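Local coordinates for prolyl 4-hydroxylase (Phytophthora capsici LT1534, PDB 6IUQ), which probably hydroxylates proline residues in protein substrates as an iron(II)- and 2-oxoglutarate-dependent oxygenase of the double-stranded beta-helix fold, at residues L32-G36 with L261-P265; Y157-G161 with Q267-S271; R166-L172 with V205-D211; F189-Q193 with V274-E278. All coordinates share one frame; numbering follows the deposited sequence.

In the fold
The partners of three contacts, 261-265, 267-271 and 274-278, come close together in the chain. Contact 3, about 4 Å from the chain's centre, pairs two neighbouring strands of the six-stranded sheet, and contacts 1 and 2 touch it with centres about 12 and 14 Å away. First segments come in the order 32-36, 157-161, 166-172, 189-193; then comes 205-211, the partner of 166-172, and after it the three later segments, so a single run leaving helix 254-262 meets, in turn, helix 26-35, the iron-binding loop and a loop of the three-stranded sheet. Contact 4 lies about 18 Å from contact 3, centre to centre, and joins the core to the C-terminal helices.

Contact 1: residues L32-G36 with L261-P265; sequences LDDKG and LRRSP
The backbone carbonyls of D33 and D34, in the last turn of helix 26-35, face R262 and R263, where helix 254-262 runs out into a loop. Each carbonyl is taken by one arginine. R263 presents the side of its guanidinium, with NE 3.1 Å and NH2 3.0 Å from D33 O, whereas R262 comes end-on, its NH1 lying 2.9 Å and its NH2 3.2 Å from D34 O. In both arginine side chains the bend at chi3 (62° in R263, 64° in R262) turns the guanidinium, and the oxygen lies close to its plane. This is a worked case of arginines binding the C-terminal end of a helix, where their charge probably suits the carbonyls' negative pole; it fastens helix 26-35 to the end of helix 254-262. The acid side chains add a looser layer. D33 OD1 makes a salt bridge with R263 NH2 through a weak 3.3 Å bond and is also bonded to Y130, while D34 OD1 forms a long salt bridge with R262 NH2 at 3.6 Å, and that nitrogen has a second one to E259. A water donates to K35 O at 2.7 Å and accepts from R262 NH1 at 2.9 Å.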
loop_
_atom_site.group_PDB
_atom_site.type_symbol
_atom_site.label_atom_id
_atom_site.label_comp_id
_atom_site.label_asym_id
_atom_site.label_seq_id
_atom_site.Cartn_x
_atom_site.Cartn_y
_atom_site.Cartn_z
ATOM N N LEU A 32 -4.157 12.421 -1.222
ATOM C CA LEU A 32 -4.406 11.069 -0.756
ATOM C C LEU A 32 -5.902 10.798 -0.767
ATOM O O LEU A 32 -6.375 9.788 -1.296
ATOM C CB LEU A 32 -3.826 10.873 0.648
ATOM C CG LEU A 32 -4.292 9.622 1.390
ATOM C CD1 LEU A 32 -3.836 8.367 0.641
ATOM C CD2 LEU A 32 -3.776 9.619 2.837
ATOM N N ASP A 33 -6.654 11.731 -0.208
ATOM C CA ASP A 33 -8.090 11.589 -0.141
ATOM C C ASP A 33 -8.772 11.623 -1.516
ATOM O O ASP A 33 -9.739 10.903 -1.752
ATOM C CB ASP A 33 -8.675 12.682 0.729
ATOM C CG ASP A 33 -10.130 12.460 1.012
ATOM O OD1 ASP A 33 -10.467 11.364 1.516
ATOM O OD2 ASP A 33 -10.931 13.371 0.720
ATOM N N ASP A 34 -8.275 12.457 -2.421
ATOM C CA ASP A 34 -8.895 12.598 -3.736
ATOM C C ASP A 34 -8.447 11.484 -4.696
ATOM O O ASP A 34 -9.273 10.713 -5.206
ATOM C CB ASP A 34 -8.574 13.979 -4.322
ATOM C CG ASP A 34 -8.945 14.099 -5.795
ATOM O OD1 ASP A 34 -10.012 13.584 -6.180
ATOM O OD2 ASP A 34 -8.168 14.707 -6.570
ATOM N N LYS A 35 -7.141 11.385 -4.919
ATOM C CA LYS A 35 -6.601 10.451 -5.894
ATOM C C LYS A 35 -6.481 9.017 -5.360
ATOM O O LYS A 35 -6.472 8.070 -6.130
ATOM C CB LYS A 35 -5.229 10.949 -6.389
ATOM C CG LYS A 35 -5.311 12.320 -7.023
ATOM C CD LYS A 35 -4.650 12.362 -8.385
ATOM C CE LYS A 35 -5.438 13.258 -9.353
ATOM N NZ LYS A 35 -5.752 12.587 -10.663
ATOM N N GLY A 36 -6.394 8.860 -4.045
ATOM C CA GLY A 36 -6.314 7.536 -3.455
ATOM C C GLY A 36 -4.902 7.185 -3.026
ATOM O O GLY A 36 -4.688 6.250 -2.269
ATOM N N LEU A 261 -17.530 5.411 -7.343
ATOM C CA LEU A 261 -17.042 4.038 -7.433
ATOM C C LEU A 261 -15.536 3.990 -7.219
ATOM O O LEU A 261 -15.040 3.164 -6.453
ATOM C CB LEU A 261 -17.415 3.426 -8.790
ATOM C CG LEU A 261 -17.046 1.975 -9.087
ATOM C CD1 LEU A 261 -17.366 1.069 -7.903
ATOM C CD2 LEU A 261 -17.797 1.498 -10.322
ATOM N N ARG A 262 -14.824 4.904 -7.880
ATOM C CA ARG A 262 -13.380 4.965 -7.807
ATOM C C ARG A 262 -12.881 5.088 -6.365
ATOM O O ARG A 262 -11.825 4.539 -6.020
ATOM C CB ARG A 262 -12.861 6.133 -8.657
ATOM C CG ARG A 262 -11.357 6.279 -8.652
ATOM C CD ARG A 262 -10.838 7.429 -9.539
ATOM N NE ARG A 262 -11.281 8.754 -9.091
ATOM C CZ ARG A 262 -10.790 9.394 -8.036
ATOM N NH1 ARG A 262 -9.869 8.805 -7.285
ATOM N NH2 ARG A 262 -11.238 10.602 -7.703
ATOM N N ARG A 263 -13.655 5.781 -5.523
ATOM C CA ARG A 263 -13.240 6.091 -4.153
ATOM C C ARG A 263 -13.960 5.256 -3.116
ATOM O O ARG A 263 -13.951 5.581 -1.933
ATOM C CB ARG A 263 -13.478 7.571 -3.841
ATOM C CG ARG A 263 -12.753 8.514 -4.780
ATOM C CD ARG A 263 -12.970 9.958 -4.399
ATOM N NE ARG A 263 -12.429 10.230 -3.075
ATOM C CZ ARG A 263 -13.179 10.414 -1.995
ATOM N NH1 ARG A 263 -14.497 10.380 -2.104
ATOM N NH2 ARG A 263 -12.612 10.644 -0.818
ATOM N N SER A 264 -14.592 4.181 -3.560
ATOM C CA SER A 264 -15.382 3.353 -2.666
ATOM C C SER A 264 -14.801 1.962 -2.567
ATOM O O SER A 264 -14.421 1.393 -3.587
ATOM C CB SER A 264 -16.829 3.274 -3.156
ATOM O OG SER A 264 -17.509 2.237 -2.487
ATOM N N PRO A 265 -14.730 1.406 -1.343
ATOM C CA PRO A 265 -14.247 0.039 -1.122
ATOM C C PRO A 265 -15.107 -1.032 -1.785
ATOM O O PRO A 265 -14.665 -2.177 -1.890
ATOM C CB PRO A 265 -14.291 -0.109 0.400
ATOM C CG PRO A 265 -14.196 1.314 0.916
ATOM C CD PRO A 265 -14.958 2.118 -0.078
HETATM O O HOH W 1 -8.285 6.338 -7.136
#

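Contact 2: residues Y157-G161 with Q267-S271; sequences YDNPG and QRLLS. With FE2 (Fe (II) ion), chain C.
R268 lies over the ring of Y157 and reaches on to N159, in the loop that carries the His-X-Asp motif of the iron-binding facial triad. D158 OD1 binds the iron at 2.4 Å, and H156 and H215 supply the other two protein ligands. The arginine can be followed outward. R268 CB already lies above the ring face, 4.3 Å from Y157 CD1. CG then sits almost exactly over the middle of that face, 3.6 Å from the ring centroid and 4° off the normal, a clear CH-pi contact. This placement follows from chi1 of -58°, which sets CG anti to the carbonyl carbon. CD moves off the ring toward the backbone, 3.4 Å from N159 O. The bend at chi3 next sends NE to P265 O, and NH1 comes back to donate to N159 O at 2.8 Å; the oxygen lies in the guanidinium plane, but the nitrogen stands 51° out of the carbonyl plane. NH2 ends on N237, a residue that also bonds N159 OD1, so the arginine and the asparagine share a neighbour; N159 ND2 for its part donates to R166 O. While R268 occupies a face of Y157, the edge of the ring is met by S271 and Q267. CE1 lies 3.5 Å from S271 OG, whose hydroxyl is bonded to Y279. The phenol completes the contact: Y157 OH donates to Q267 OE1 at 2.7 Å, arriving in the amide plane on a lone pair of that oxygen.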
loop_
_atom_site.group_PDB
_atom_site.type_symbol
_atom_site.label_atom_id
_atom_site.label_comp_id
_atom_site.label_asym_id
_atom_site.label_seq_id
_atom_site.Cartn_x
_atom_site.Cartn_y
_atom_site.Cartn_z
ATOM N N TYR A 157 -5.894 -5.594 -2.533
ATOM C CA TYR A 157 -6.093 -4.444 -1.645
ATOM C C TYR A 157 -5.468 -4.783 -0.285
ATOM O O TYR A 157 -5.570 -5.919 0.164
ATOM C CB TYR A 157 -7.589 -4.127 -1.506
ATOM C CG TYR A 157 -8.261 -3.657 -2.789
ATOM C CD1 TYR A 157 -8.645 -4.560 -3.779
ATOM C CD2 TYR A 157 -8.521 -2.309 -2.998
ATOM C CE1 TYR A 157 -9.270 -4.118 -4.949
ATOM C CE2 TYR A 157 -9.142 -1.866 -4.156
ATOM C CZ TYR A 157 -9.501 -2.769 -5.131
ATOM O OH TYR A 157 -10.113 -2.319 -6.276
ATOM N N ASP A 158 -4.806 -3.816 0.351
ATOM C CA ASP A 158 -4.197 -4.027 1.672
ATOM C C ASP A 158 -5.230 -4.368 2.743
ATOM O O ASP A 158 -4.931 -5.093 3.691
ATOM C CB ASP A 158 -3.381 -2.804 2.084
ATOM C CG ASP A 158 -2.026 -2.883 1.545
ATOM O OD1 ASP A 158 -1.772 -3.881 0.855
ATOM O OD2 ASP A 158 -1.189 -2.025 1.815
ATOM N N ASN A 159 -6.444 -3.849 2.571
ATOM C CA ASN A 159 -7.612 -4.276 3.323
ATOM C C ASN A 159 -8.600 -4.880 2.334
ATOM O O ASN A 159 -9.327 -4.150 1.669
ATOM C CB ASN A 159 -8.229 -3.089 4.082
ATOM C CG ASN A 159 -9.354 -3.488 5.029
ATOM O OD1 ASN A 159 -9.998 -4.533 4.870
ATOM N ND2 ASN A 159 -9.623 -2.621 6.008
ATOM N N PRO A 160 -8.620 -6.219 2.235
ATOM C CA PRO A 160 -9.526 -6.945 1.319
ATOM C C PRO A 160 -10.958 -7.090 1.835
ATOM O O PRO A 160 -11.846 -7.504 1.107
ATOM C CB PRO A 160 -8.870 -8.326 1.182
ATOM C CG PRO A 160 -7.981 -8.474 2.399
ATOM C CD PRO A 160 -7.637 -7.100 2.900
ATOM N N GLY A 161 -11.162 -6.719 3.073
ATOM C CA GLY A 161 -12.433 -6.729 3.721
ATOM C C GLY A 161 -12.366 -7.471 5.008
ATOM O O GLY A 161 -11.359 -7.567 5.627
ATOM N N GLN A 267 -15.563 -1.400 -4.702
ATOM C CA GLN A 267 -14.854 -1.805 -5.912
ATOM C C GLN A 267 -14.141 -3.149 -5.763
ATOM O O GLN A 267 -13.891 -3.827 -6.760
ATOM C CB GLN A 267 -13.835 -0.733 -6.325
ATOM C CG GLN A 267 -12.600 -0.617 -5.428
ATOM C CD GLN A 267 -11.694 0.532 -5.871
ATOM O OE1 GLN A 267 -10.557 0.309 -6.324
ATOM N NE2 GLN A 267 -12.202 1.771 -5.764
ATOM N N ARG A 268 -13.812 -3.522 -4.527
ATOM C CA ARG A 268 -13.134 -4.790 -4.235
ATOM C C ARG A 268 -13.955 -6.014 -4.684
ATOM O O ARG A 268 -13.404 -7.101 -4.925
ATOM C CB ARG A 268 -12.817 -4.881 -2.730
ATOM C CG ARG A 268 -11.956 -3.722 -2.233
ATOM C CD ARG A 268 -11.747 -3.728 -0.729
ATOM N NE ARG A 268 -12.984 -3.477 -0.015
ATOM C CZ ARG A 268 -13.093 -3.460 1.313
ATOM N NH1 ARG A 268 -12.037 -3.682 2.089
ATOM N NH2 ARG A 268 -14.267 -3.233 1.865
ATOM N N LEU A 269 -15.266 -5.824 -4.800
ATOM C CA LEU A 269 -16.160 -6.866 -5.278
ATOM C C LEU A 269 -16.150 -6.951 -6.787
ATOM O O LEU A 269 -16.798 -7.823 -7.348
ATOM C CB LEU A 269 -17.592 -6.609 -4.805
ATOM C CG LEU A 269 -17.757 -6.322 -3.307
ATOM C CD1 LEU A 269 -19.151 -5.810 -3.015
ATOM C CD2 LEU A 269 -17.450 -7.566 -2.484
ATOM N N LEU A 270 -15.438 -6.040 -7.447
ATOM C CA LEU A 270 -15.524 -5.942 -8.896
ATOM C C LEU A 270 -14.171 -5.979 -9.548
ATOM O O LEU A 270 -14.079 -6.143 -10.767
ATOM C CB LEU A 270 -16.228 -4.656 -9.309
ATOM C CG LEU A 270 -17.570 -4.347 -8.656
ATOM C CD1 LEU A 270 -17.949 -2.913 -8.984
ATOM C CD2 LEU A 270 -18.628 -5.302 -9.136
ATOM N N SER A 271 -13.122 -5.836 -8.740
ATOM C CA SER A 271 -11.776 -5.611 -9.277
ATOM C C SER A 271 -11.227 -6.801 -10.055
ATOM O O SER A 271 -10.522 -6.616 -11.047
ATOM C CB SER A 271 -10.796 -5.245 -8.153
ATOM O OG SER A 271 -10.621 -6.338 -7.262
HETATM FE FE FE2 C . 0.153 -4.520 -0.461
#

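Contact 3: residues R166-L172 with V205-D211; sequences RKVTCLL and VVLFQSD
T169 and F208 face each other as a hydrogen-bonded pair of antiparallel strands, neighbours in the larger sheet of the double-stranded beta-helix. Their side chains run side by side in the same direction: T169 CB rests over a face of the F208 ring, 3.8 Å from its centroid, in a CH-pi contact. The ring stands there because chi1 of 61° puts F208 CG between the backbone N and the carbonyl carbon. L171 CD1 approaches the same ring near its plane, 3.5 Å from F208 CE2. This side of the sheet looks into the active site, with the F208 side chain about 5 Å from the iron. The threonine hydroxyl works as a second-shell group: S210 OG donates to T169 OG1 at 2.8 Å, and T169 OG1 in turn is bonded to the iron ligand D158. On the other side of the sheet C170 SG packs on L207 CD2 at 3.5 Å. Between the two strands the backbone bonds are regular, as in L171 N to V206 O at 2.8 Å. On its other edge strand 166-173 has a classic beta bulge, K167 and V168 both facing L231. K167 lies alongside Q209, and its buried ammonium is also in a cation-pi contact with Y130: NZ donates to Q209 OE1 at 2.7 Å and forms a salt bridge with D211 OD1 at 2.7 Å, the carboxylate oxygen offering its syn lone pair.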
loop_
_atom_site.group_PDB
_atom_site.type_symbol
_atom_site.label_atom_id
_atom_site.label_comp_id
_atom_site.label_asym_id
_atom_site.label_seq_id
_atom_site.Cartn_x
_atom_site.Cartn_y
_atom_site.Cartn_z
ATOM N N ARG A 166 -7.145 -2.133 8.462
ATOM C CA ARG A 166 -6.277 -1.149 7.823
ATOM C C ARG A 166 -7.021 -0.108 7.018
ATOM O O ARG A 166 -7.923 -0.420 6.245
ATOM C CB ARG A 166 -5.284 -1.850 6.923
ATOM C CG ARG A 166 -4.317 -2.717 7.669
ATOM C CD ARG A 166 -3.731 -3.699 6.676
ATOM N NE ARG A 166 -2.672 -4.528 7.231
ATOM C CZ ARG A 166 -2.081 -5.509 6.557
ATOM N NH1 ARG A 166 -2.451 -5.785 5.297
ATOM N NH2 ARG A 166 -1.110 -6.204 7.141
ATOM N N LYS A 167 -6.627 1.144 7.220
ATOM C CA LYS A 167 -7.203 2.278 6.510
ATOM C C LYS A 167 -6.153 2.975 5.618
ATOM O O LYS A 167 -6.396 3.188 4.443
ATOM C CB LYS A 167 -7.802 3.278 7.510
ATOM C CG LYS A 167 -8.458 4.498 6.861
ATOM C CD LYS A 167 -9.509 4.022 5.874
ATOM C CE LYS A 167 -9.967 5.112 4.937
ATOM N NZ LYS A 167 -9.738 4.647 3.545
ATOM N N VAL A 168 -5.004 3.338 6.174
ATOM C CA VAL A 168 -3.928 3.970 5.403
ATOM C C VAL A 168 -2.677 3.108 5.318
ATOM O O VAL A 168 -2.188 2.611 6.329
ATOM C CB VAL A 168 -3.513 5.333 6.014
ATOM C CG1 VAL A 168 -2.375 5.962 5.199
ATOM C CG2 VAL A 168 -4.714 6.259 6.089
ATOM N N THR A 169 -2.162 2.923 4.107
ATOM C CA THR A 169 -0.895 2.240 3.916
ATOM C C THR A 169 0.221 3.253 3.722
ATOM O O THR A 169 0.088 4.185 2.932
ATOM C CB THR A 169 -0.935 1.302 2.702
ATOM O OG1 THR A 169 -1.933 0.285 2.914
ATOM C CG2 THR A 169 0.447 0.679 2.481
ATOM N N CYS A 170 1.315 3.071 4.456
ATOM C CA CYS A 170 2.447 3.972 4.367
ATOM C C CYS A 170 3.716 3.196 4.078
ATOM O O CYS A 170 4.176 2.398 4.902
ATOM C CB CYS A 170 2.606 4.783 5.653
ATOM S SG CYS A 170 4.127 5.781 5.615
ATOM N N LEU A 171 4.268 3.427 2.894
ATOM C CA LEU A 171 5.450 2.707 2.440
ATOM C C LEU A 171 6.670 3.620 2.420
ATOM O O LEU A 171 6.639 4.684 1.812
ATOM C CB LEU A 171 5.198 2.110 1.051
ATOM C CG LEU A 171 4.107 1.022 0.956
ATOM C CD1 LEU A 171 3.749 0.736 -0.474
ATOM C CD2 LEU A 171 4.602 -0.259 1.575
ATOM N N LEU A 172 7.735 3.209 3.097
ATOM C CA LEU A 172 9.014 3.894 3.005
ATOM C C LEU A 172 10.025 3.040 2.257
ATOM O O LEU A 172 10.385 1.940 2.705
ATOM C CB LEU A 172 9.567 4.240 4.386
ATOM C CG LEU A 172 11.001 4.811 4.384
ATOM C CD1 LEU A 172 11.176 6.027 3.497
ATOM C CD2 LEU A 172 11.463 5.132 5.800
ATOM N N VAL A 205 8.348 8.080 0.122
ATOM C CA VAL A 205 7.186 7.619 0.866
ATOM C C VAL A 205 5.955 7.556 -0.050
ATOM O O VAL A 205 5.661 8.519 -0.768
ATOM C CB VAL A 205 6.885 8.548 2.092
ATOM C CG1 VAL A 205 5.502 8.299 2.637
ATOM C CG2 VAL A 205 7.911 8.345 3.178
ATOM N N VAL A 206 5.254 6.423 -0.046
ATOM C CA VAL A 206 3.956 6.330 -0.717
ATOM C C VAL A 206 2.875 6.114 0.338
ATOM O O VAL A 206 3.023 5.268 1.217
ATOM C CB VAL A 206 3.899 5.190 -1.746
ATOM C CG1 VAL A 206 2.573 5.247 -2.528
ATOM C CG2 VAL A 206 5.071 5.258 -2.705
ATOM N N LEU A 207 1.822 6.920 0.283
ATOM C CA LEU A 207 0.647 6.722 1.112
ATOM C C LEU A 207 -0.449 6.366 0.165
ATOM O O LEU A 207 -0.561 7.002 -0.895
ATOM C CB LEU A 207 0.245 7.970 1.892
ATOM C CG LEU A 207 1.297 8.687 2.734
ATOM C CD1 LEU A 207 0.681 9.883 3.400
ATOM C CD2 LEU A 207 1.908 7.752 3.764
ATOM N N PHE A 208 -1.244 5.356 0.519
ATOM C CA PHE A 208 -2.453 5.095 -0.230
ATOM C C PHE A 208 -3.573 4.478 0.629
ATOM O O PHE A 208 -3.364 4.112 1.779
ATOM C CB PHE A 208 -2.125 4.248 -1.476
ATOM C CG PHE A 208 -1.517 2.886 -1.213
ATOM C CD1 PHE A 208 -2.316 1.801 -0.857
ATOM C CD2 PHE A 208 -0.177 2.650 -1.476
ATOM C CE1 PHE A 208 -1.761 0.521 -0.677
ATOM C CE2 PHE A 208 0.377 1.375 -1.299
ATOM C CZ PHE A 208 -0.431 0.301 -0.908
ATOM N N GLN A 209 -4.773 4.423 0.070
ATOM C CA GLN A 209 -5.940 3.902 0.781
ATOM C C GLN A 209 -5.878 2.381 0.885
ATOM O O GLN A 209 -5.879 1.698 -0.125
ATOM C CB GLN A 209 -7.222 4.322 0.063
ATOM C CG GLN A 209 -7.285 5.829 -0.261
ATOM C CD GLN A 209 -7.712 6.663 0.947
ATOM O OE1 GLN A 209 -8.130 6.120 1.978
ATOM N NE2 GLN A 209 -7.583 7.985 0.837
ATOM N N SER A 210 -5.823 1.841 2.094
ATOM C CA SER A 210 -5.760 0.396 2.233
ATOM C C SER A 210 -7.037 -0.283 1.699
ATOM O O SER A 210 -6.948 -1.358 1.094
ATOM C CB SER A 210 -5.501 0.007 3.686
ATOM O OG SER A 210 -4.365 0.726 4.196
ATOM N N ASP A 211 -8.210 0.341 1.884
ATOM C CA ASP A 211 -9.462 -0.312 1.490
ATOM C C ASP A 211 -10.000 0.055 0.104
ATOM O O ASP A 211 -10.977 -0.555 -0.337
ATOM C CB ASP A 211 -10.560 -0.059 2.520
ATOM C CG ASP A 211 -10.688 1.391 2.890
ATOM O OD1 ASP A 211 -9.786 2.190 2.541
ATOM O OD2 ASP A 211 -11.690 1.732 3.547
#

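Contact 4: residues F189-Q193 with V274-E278; sequences FPFLQ and VYEEE
V274 and Y275 press into the loop 189-193, which links two strands of the smaller sheet of the double-stranded beta-helix through a type II beta turn from P190 to Q193. The contact thereby sets the C-terminal helices against the catalytic core. V274, at the end of a short helix, uses both methyl groups: CG1 meets L192 CD2 at 3.7 Å, the two side chains crossing at about a right angle, and CG2 lies 3.9 Å from F191 CZ. L192 also touches L322 and V325 of helix 313-328, so the turn is held from that helix as well. Y275 follows, at the N-cap position of helix 276-287, and its ring is wedged between F189 and F191, the three forming an aromatic cluster. A chi1 of -68° keeps Y275 CG on the backbone-N side, and the ring extends into the loop. It turns an edge toward the face of F189 in an offset edge-to-face pair, planes at 60° and centroids 5.4 Å apart. Against F191 it is oblique, CE1 to CE1 being 3.6 Å. The phenol oxygen is gripped from the turn itself: L192 N donates to Y275 OH at 2.7 Å, near the ring plane, and a water that also donates to P190 O and Q193 O accepts a bond from the hydroxyl. One helical turn on, E278 returns to the same aromatic cluster. Its carboxylate makes a salt bridge with R326, while the methylene below it lies against F189, E278 CG being 3.8 Å from F189 CZ.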
loop_
_atom_site.group_PDB
_atom_site.type_symbol
_atom_site.label_atom_id
_atom_site.label_comp_id
_atom_site.label_asym_id
_atom_site.label_seq_id
_atom_site.Cartn_x
_atom_site.Cartn_y
_atom_site.Cartn_z
ATOM N N PHE A 189 -3.421 0.951 -9.174
ATOM C CA PHE A 189 -4.526 0.982 -10.128
ATOM C C PHE A 189 -5.690 1.804 -9.593
ATOM O O PHE A 189 -6.688 1.236 -9.151
ATOM C CB PHE A 189 -5.029 -0.436 -10.449
ATOM C CG PHE A 189 -4.009 -1.319 -11.099
ATOM C CD1 PHE A 189 -3.749 -1.222 -12.459
ATOM C CD2 PHE A 189 -3.318 -2.271 -10.355
ATOM C CE1 PHE A 189 -2.802 -2.061 -13.083
ATOM C CE2 PHE A 189 -2.370 -3.115 -10.966
ATOM C CZ PHE A 189 -2.111 -2.999 -12.336
ATOM N N PRO A 190 -5.562 3.136 -9.604
ATOM C CA PRO A 190 -6.733 3.957 -9.254
ATOM C C PRO A 190 -7.893 3.510 -10.149
ATOM O O PRO A 190 -7.706 3.447 -11.369
ATOM C CB PRO A 190 -6.283 5.398 -9.563
ATOM C CG PRO A 190 -4.797 5.329 -9.665
ATOM C CD PRO A 190 -4.422 3.941 -10.079
ATOM N N PHE A 191 -9.037 3.169 -9.557
ATOM C CA PHE A 191 -10.015 2.311 -10.226
ATOM C C PHE A 191 -10.503 2.938 -11.538
ATOM O O PHE A 191 -11.009 4.066 -11.552
ATOM C CB PHE A 191 -11.197 2.016 -9.277
ATOM C CG PHE A 191 -11.963 0.739 -9.601
ATOM C CD1 PHE A 191 -11.355 -0.500 -9.502
ATOM C CD2 PHE A 191 -13.293 0.787 -9.970
ATOM C CE1 PHE A 191 -12.052 -1.661 -9.777
ATOM C CE2 PHE A 191 -14.002 -0.384 -10.258
ATOM C CZ PHE A 191 -13.379 -1.600 -10.159
ATOM N N LEU A 192 -10.315 2.190 -12.631
ATOM C CA LEU A 192 -10.685 2.585 -14.002
ATOM C C LEU A 192 -9.815 3.704 -14.599
ATOM O O LEU A 192 -10.108 4.170 -15.681
ATOM C CB LEU A 192 -12.162 3.012 -14.078
ATOM C CG LEU A 192 -13.223 2.103 -13.445
ATOM C CD1 LEU A 192 -14.587 2.681 -13.734
ATOM C CD2 LEU A 192 -13.117 0.646 -13.949
ATOM N N GLN A 193 -8.754 4.127 -13.915
ATOM C CA GLN A 193 -7.855 5.150 -14.461
ATOM C C GLN A 193 -6.648 4.493 -15.077
ATOM O O GLN A 193 -6.532 3.280 -15.073
ATOM C CB GLN A 193 -7.371 6.127 -13.382
ATOM C CG GLN A 193 -8.457 6.758 -12.530
ATOM C CD GLN A 193 -9.589 7.309 -13.354
ATOM O OE1 GLN A 193 -10.748 7.042 -13.059
ATOM N NE2 GLN A 193 -9.269 8.071 -14.396
ATOM N N VAL A 274 -12.958 -6.526 -13.401
ATOM C CA VAL A 274 -12.498 -5.394 -14.195
ATOM C C VAL A 274 -11.021 -5.555 -14.581
ATOM O O VAL A 274 -10.626 -5.256 -15.702
ATOM C CB VAL A 274 -12.721 -4.068 -13.452
ATOM C CG1 VAL A 274 -12.145 -2.914 -14.250
ATOM C CG2 VAL A 274 -14.203 -3.855 -13.169
ATOM N N TYR A 275 -10.202 -6.073 -13.676
ATOM C CA TYR A 275 -8.773 -6.189 -13.961
ATOM C C TYR A 275 -8.313 -7.640 -14.137
ATOM O O TYR A 275 -7.190 -7.980 -13.786
ATOM C CB TYR A 275 -7.967 -5.521 -12.839
ATOM C CG TYR A 275 -8.131 -4.020 -12.807
ATOM C CD1 TYR A 275 -9.276 -3.433 -12.286
ATOM C CD2 TYR A 275 -7.150 -3.194 -13.314
ATOM C CE1 TYR A 275 -9.438 -2.056 -12.278
ATOM C CE2 TYR A 275 -7.289 -1.824 -13.301
ATOM C CZ TYR A 275 -8.436 -1.260 -12.782
ATOM O OH TYR A 275 -8.573 0.099 -12.771
ATOM N N GLU A 276 -9.178 -8.487 -14.683
ATOM C CA GLU A 276 -8.850 -9.887 -14.922
ATOM C C GLU A 276 -7.478 -10.111 -15.550
ATOM O O GLU A 276 -6.720 -10.961 -15.098
ATOM C CB GLU A 276 -9.913 -10.525 -15.818
ATOM C CG GLU A 276 -9.921 -12.044 -15.756
ATOM C CD GLU A 276 -10.811 -12.672 -16.822
ATOM O OE1 GLU A 276 -11.900 -12.125 -17.126
ATOM O OE2 GLU A 276 -10.396 -13.715 -17.371
ATOM N N GLU A 277 -7.150 -9.346 -16.582
ATOM C CA GLU A 277 -5.890 -9.540 -17.287
ATOM C C GLU A 277 -4.715 -9.317 -16.340
ATOM O O GLU A 277 -3.773 -10.122 -16.301
ATOM C CB GLU A 277 -5.784 -8.603 -18.495
ATOM C CG GLU A 277 -6.881 -8.776 -19.545
ATOM C CD GLU A 277 -8.251 -8.282 -19.064
ATOM O OE1 GLU A 277 -8.317 -7.494 -18.085
ATOM O OE2 GLU A 277 -9.269 -8.703 -19.650
ATOM N N GLU A 278 -4.779 -8.231 -15.568
ATOM C CA GLU A 278 -3.728 -7.917 -14.599
ATOM C C GLU A 278 -3.613 -8.962 -13.478
ATOM O O GLU A 278 -2.511 -9.408 -13.149
ATOM C CB GLU A 278 -3.953 -6.533 -13.988
ATOM C CG GLU A 278 -3.609 -5.380 -14.910
ATOM C CD GLU A 278 -4.700 -5.038 -15.918
ATOM O OE1 GLU A 278 -5.864 -5.451 -15.746
ATOM O OE2 GLU A 278 -4.386 -4.337 -16.902
HETATM O O HOH W 2 -6.044 1.695 -12.954
#